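Shikimate dehydrogenase (NADP(+)) (Peptoclostridium difficile, PDB 5DZS) probably catalyses the reversible NADPH-linked reduction of 3-dehydroshikimate to shikimate, a step in the chorismate pathway that leads to the aromatic amino acids. Local coordinates at residues R67-L72 against G83-I88. Residues are numbered along the deposited sequence; the frame is centred on the assembly and turned at random.
Sequences RIMKYL and GAVNTI
Ile68, Met69 and Leu72 pack against Val85 and Ile88, setting a short 3-10 turn (69-71) and its flanks against the segment that leads into strand 87-91, in the mixed sheet of the substrate-binding domain of shikimate dehydrogenase. Most of the side-chain contacts are between apolar groups. Val85 presents both methyls to the turn: CG1 meets Leu72 CD1 end to end at 4.0 Å, while CG2 lies 3.9 Å from Met69 CG. The long, flexible methionine also reaches backbone: extended at chi2 and bent at chi3 (62°), it lays its sulfur alongside the chain, with Met69 SD 3.5 Å from Ala84 N and 3.6 Å from Gly83 O. Leucine suits its place because its fork serves two partners, the second being Ile88, whose CD1 sits 3.8 Å from Leu72 CD2. That same Ile88 methyl also touches Ile68 CG1 at 3.9 Å, the two side chains passing at a slant. Ile68 holds CG1 anti to its backbone N (chi1 -158°), which turns this branch toward Ile88 and CG2 toward Val85.

The backbone of the turn brings Ile68 and Leu72 to one face: Tyr71 N bonds to Ile68 O and Leu72 N to Met69 O. On the sheet side, Val85 pairs through its backbone with Lys65, the predicted proton acceptor, and Ile88 with Val58 of strand 57-60. Before Val85, helix 77-82 ends in a Schellman motif with Gly83 as its C-prime residue; the positive phi of Gly83 (88°) is easy for glycine. Asn86, predicted to bind shikimate, and Thr87 together lie opposite Tyr98, a classic beta bulge that puts both side chains on the side away from the turn, with Val85 and Ile88 on the turn side. There Thr87 OG1 donates to Asn86 OD1 from above the plane of the amide carbonyl.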
loop_
_atom_site.group_PDB
_atom_site.type_symbol
_atom_site.label_atom_id
_atom_site.label_comp_id
_atom_site.label_asym_id
_atom_site.label_seq_id
_atom_site.Cartn_x
_atom_site.Cartn_y
_atom_site.Cartn_z
ATOM N N ARG B 67 -20.735 9.242 0.321
ATOM C CA ARG B 67 -20.842 10.606 0.861
ATOM C C ARG B 67 -19.599 11.092 1.582
ATOM O O ARG B 67 -19.391 12.299 1.685
ATOM C CB ARG B 67 -22.078 10.802 1.764
ATOM C CG ARG B 67 -23.407 10.582 1.049
ATOM C CD ARG B 67 -24.531 11.552 1.458
ATOM N NE ARG B 67 -25.022 11.495 2.843
ATOM C CZ ARG B 67 -24.704 12.371 3.801
ATOM N NH1 ARG B 67 -25.226 12.250 5.023
ATOM N NH2 ARG B 67 -23.881 13.380 3.543
ATOM N N ILE B 68 -18.782 10.174 2.098
ATOM C CA ILE B 68 -17.570 10.571 2.785
ATOM C C ILE B 68 -16.456 11.061 1.845
ATOM O O ILE B 68 -15.559 11.794 2.279
ATOM C CB ILE B 68 -17.029 9.388 3.639
ATOM C CG1 ILE B 68 -16.109 9.898 4.759
ATOM C CG2 ILE B 68 -16.295 8.351 2.783
ATOM C CD1 ILE B 68 -16.810 10.758 5.774
ATOM N N MET B 69 -16.526 10.697 0.569
ATOM C CA MET B 69 -15.429 11.022 -0.368
ATOM C C MET B 69 -15.111 12.492 -0.479
ATOM O O MET B 69 -13.925 12.862 -0.543
ATOM C CB MET B 69 -15.697 10.404 -1.741
ATOM C CG MET B 69 -15.791 8.874 -1.650
ATOM S SD MET B 69 -15.982 7.997 -3.197
ATOM C CE MET B 69 -14.473 8.443 -4.027
ATOM N N LYS B 70 -16.133 13.345 -0.443
ATOM C CA LYS B 70 -15.898 14.787 -0.601
ATOM C C LYS B 70 -15.058 15.410 0.502
ATOM O O LYS B 70 -14.521 16.507 0.307
ATOM C CB LYS B 70 -17.224 15.545 -0.719
ATOM C CG LYS B 70 -18.004 15.683 0.586
ATOM C CD LYS B 70 -19.324 16.425 0.373
ATOM C CE LYS B 70 -20.308 15.615 -0.441
ATOM N NZ LYS B 70 -20.845 14.427 0.275
ATOM N N TYR B 71 -14.911 14.700 1.630
ATOM C CA TYR B 71 -14.201 15.221 2.782
ATOM C C TYR B 71 -12.762 14.766 2.818
ATOM O O TYR B 71 -12.032 15.144 3.731
ATOM C CB TYR B 71 -14.887 14.795 4.089
ATOM C CG TYR B 71 -16.320 15.266 4.173
ATOM C CD1 TYR B 71 -16.615 16.600 4.439
ATOM C CD2 TYR B 71 -17.372 14.395 3.962
ATOM C CE1 TYR B 71 -17.922 17.032 4.514
ATOM C CE2 TYR B 71 -18.684 14.831 4.038
ATOM C CZ TYR B 71 -18.943 16.146 4.292
ATOM O OH TYR B 71 -20.230 16.587 4.364
ATOM N N LEU B 72 -12.348 13.950 1.845
ATOM C CA LEU B 72 -10.997 13.434 1.837
ATOM C C LEU B 72 -10.047 14.249 0.968
ATOM O O LEU B 72 -10.458 14.919 0.013
ATOM C CB LEU B 72 -11.023 11.961 1.374
ATOM C CG LEU B 72 -12.064 11.107 2.089
ATOM C CD1 LEU B 72 -12.018 9.675 1.589
ATOM C CD2 LEU B 72 -11.882 11.150 3.607
ATOM N N GLY B 83 -15.937 4.140 -7.063
ATOM C CA GLY B 83 -16.797 5.256 -6.661
ATOM C C GLY B 83 -17.233 5.247 -5.172
ATOM O O GLY B 83 -18.288 5.780 -4.808
ATOM N N ALA B 84 -16.383 4.712 -4.298
ATOM C CA ALA B 84 -16.706 4.596 -2.863
ATOM C C ALA B 84 -15.435 4.325 -2.089
ATOM O O ALA B 84 -14.477 3.763 -2.656
ATOM C CB ALA B 84 -17.666 3.458 -2.634
ATOM N N VAL B 85 -15.463 4.679 -0.802
ATOM C CA VAL B 85 -14.361 4.489 0.117
ATOM C C VAL B 85 -14.811 3.729 1.349
ATOM O O VAL B 85 -15.846 4.068 1.924
ATOM C CB VAL B 85 -13.781 5.859 0.516
ATOM C CG1 VAL B 85 -12.933 5.810 1.792
ATOM C CG2 VAL B 85 -12.980 6.404 -0.650
ATOM N N ASN B 86 -14.061 2.701 1.770
ATOM C CA ASN B 86 -14.349 2.013 3.034
ATOM C C ASN B 86 -13.203 2.031 4.027
ATOM O O ASN B 86 -13.356 1.474 5.112
ATOM C CB ASN B 86 -14.812 0.587 2.795
ATOM C CG ASN B 86 -13.699 -0.333 2.390
ATOM O OD1 ASN B 86 -12.570 0.074 2.115
ATOM N ND2 ASN B 86 -14.015 -1.616 2.367
ATOM N N THR B 87 -12.092 2.684 3.685
ATOM C CA THR B 87 -10.899 2.709 4.546
ATOM C C THR B 87 -10.279 4.092 4.419
ATOM O O THR B 87 -9.998 4.532 3.303
ATOM C CB THR B 87 -9.905 1.607 4.132
ATOM O OG1 THR B 87 -10.533 0.314 4.251
ATOM C CG2 THR B 87 -8.642 1.629 4.978
ATOM N N ILE B 88 -10.071 4.760 5.543
ATOM C CA ILE B 88 -9.460 6.088 5.573
ATOM C C ILE B 88 -8.199 6.039 6.447
ATOM O O ILE B 88 -8.223 5.417 7.537
ATOM C CB ILE B 88 -10.435 7.141 6.137
ATOM C CG1 ILE B 88 -11.629 7.318 5.182
ATOM C CG2 ILE B 88 -9.759 8.494 6.399
ATOM C CD1 ILE B 88 -12.773 8.156 5.716
#